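Local coordinates for putative effector, AYWB SAP54-like protein ('Echinacea purpurea' witches'-broom phytoplasma, PDB 6INR) that probably acts as a secreted phyllody-inducing effector that interacts with plant MADS transcription factors and so disturbs floral development, at residues K57-L60 with L61-K64. Sequence-based numbering, arbitrary orientation.
Sequences KENL and LKLK
Glu58 and Lys62 form an i to i+4 salt bridge on one turn of helix 55-84, the second arm of an antiparallel helical hairpin. OE1 of Glu58 lies 3.6 Å from NZ of Lys62, a long pairing. The two side chains slant across each other rather than meeting end on. Lys62 bends at its last torsion (chi4 -52°), and this folds NZ back beside the glutamate stem, 3.5 Å from CG of Glu58. Both residues are exposed, and the pair lies on the surface of the helix.

One residue earlier, at the same i to i+4 spacing, Lys57 and Leu61 run side by side and point the same way. CG of Lys57 approaches CD1 of Leu61 at 4.1 Å, a loose aliphatic contact. The side chain of Lys57 is about 7 Å from a bound cadmium ion, too far to coordinate it.

Leu60 rests on Ile44 and Leu48 of helix 16-49, Leu61 on Leu48 and Leu63 on Ile44, which joins the two arms near the connecting loop. Lys64 stretches out nearly fully, and its NZ makes a salt bridge with Asp45.

The backbone is less regular at the start of this turn. N of Leu61 is shared weakly between O of Lys57 and O of Glu58, each 3.4 Å away. N of Lys62 also bonds weakly to O of Glu58. Normal helical bonding is clear by Leu63, whose N donates to O of Asn59 at 2.9 Å in an almost straight bond, 176° at the hydrogen.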
loop_
_atom_site.group_PDB
_atom_site.type_symbol
_atom_site.label_atom_id
_atom_site.label_comp_id
_atom_site.label_asym_id
_atom_site.label_seq_id
_atom_site.Cartn_x
_atom_site.Cartn_y
_atom_site.Cartn_z
ATOM N N LYS A 57 -21.309 0.119 -9.699
ATOM C CA LYS A 57 -20.345 -0.841 -10.259
ATOM C C LYS A 57 -19.197 -0.099 -10.927
ATOM O O LYS A 57 -18.061 -0.541 -10.906
ATOM C CB LYS A 57 -21.035 -1.760 -11.265
ATOM C CG LYS A 57 -20.234 -2.969 -11.716
ATOM C CD LYS A 57 -20.922 -3.663 -12.893
ATOM C CE LYS A 57 -20.341 -5.037 -13.184
ATOM N NZ LYS A 57 -20.689 -6.019 -12.119
ATOM N N GLU A 58 -19.514 1.055 -11.487
ATOM C CA GLU A 58 -18.539 1.851 -12.242
ATOM C C GLU A 58 -17.469 2.390 -11.314
ATOM O O GLU A 58 -16.279 2.328 -11.625
ATOM C CB GLU A 58 -19.214 3.001 -13.005
ATOM C CG GLU A 58 -18.321 3.687 -14.043
ATOM C CD GLU A 58 -18.904 4.991 -14.587
ATOM O OE1 GLU A 58 -18.195 5.686 -15.356
ATOM O OE2 GLU A 58 -20.063 5.335 -14.246
ATOM N N ASN A 59 -17.906 2.902 -10.170
ATOM C CA ASN A 59 -16.985 3.503 -9.165
ATOM C C ASN A 59 -16.225 2.519 -8.290
ATOM O O ASN A 59 -15.055 2.730 -7.978
ATOM C CB ASN A 59 -17.721 4.506 -8.307
ATOM C CG ASN A 59 -18.438 5.550 -9.144
ATOM O OD1 ASN A 59 -17.975 5.928 -10.231
ATOM N ND2 ASN A 59 -19.595 5.990 -8.665
ATOM N N LEU A 60 -16.874 1.427 -7.933
ATOM C CA LEU A 60 -16.161 0.338 -7.252
ATOM C C LEU A 60 -14.999 -0.174 -8.081
ATOM O O LEU A 60 -14.047 -0.730 -7.560
ATOM C CB LEU A 60 -17.083 -0.830 -6.911
ATOM C CG LEU A 60 -18.136 -0.587 -5.830
ATOM C CD1 LEU A 60 -18.787 -1.920 -5.513
ATOM C CD2 LEU A 60 -17.547 0.047 -4.572
ATOM N N LEU A 61 -15.071 0.032 -9.380
ATOM C CA LEU A 61 -14.034 -0.502 -10.271
ATOM C C LEU A 61 -12.902 0.489 -10.424
ATOM O O LEU A 61 -11.759 0.113 -10.615
ATOM C CB LEU A 61 -14.617 -0.871 -11.628
ATOM C CG LEU A 61 -15.476 -2.151 -11.590
ATOM C CD1 LEU A 61 -16.314 -2.277 -12.866
ATOM C CD2 LEU A 61 -14.628 -3.403 -11.338
ATOM N N LYS A 62 -13.256 1.763 -10.352
ATOM C CA LYS A 62 -12.275 2.865 -10.364
ATOM C C LYS A 62 -11.430 2.864 -9.080
ATOM O O LYS A 62 -10.208 2.990 -9.125
ATOM C CB LYS A 62 -12.954 4.229 -10.531
ATOM C CG LYS A 62 -14.054 4.244 -11.584
ATOM C CD LYS A 62 -14.239 5.600 -12.274
ATOM C CE LYS A 62 -15.210 5.563 -13.463
ATOM N NZ LYS A 62 -14.909 4.507 -14.480
ATOM N N LEU A 63 -12.117 2.716 -7.948
ATOM C CA LEU A 63 -11.472 2.590 -6.627
ATOM C C LEU A 63 -10.523 1.424 -6.625
ATOM O O LEU A 63 -9.382 1.523 -6.192
ATOM C CB LEU A 63 -12.490 2.364 -5.503
ATOM C CG LEU A 63 -13.311 3.547 -4.988
ATOM C CD1 LEU A 63 -14.225 3.082 -3.861
ATOM C CD2 LEU A 63 -12.411 4.677 -4.525
ATOM N N LYS A 64 -11.007 0.305 -7.131
ATOM C CA LYS A 64 -10.209 -0.911 -7.101
ATOM C C LYS A 64 -8.914 -0.662 -7.866
ATOM O O LYS A 64 -7.841 -1.160 -7.510
ATOM C CB LYS A 64 -10.973 -2.101 -7.673
ATOM C CG LYS A 64 -10.169 -3.394 -7.602
ATOM C CD LYS A 64 -10.987 -4.583 -8.026
ATOM C CE LYS A 64 -10.127 -5.827 -8.059
ATOM N NZ LYS A 64 -10.954 -7.066 -8.037
#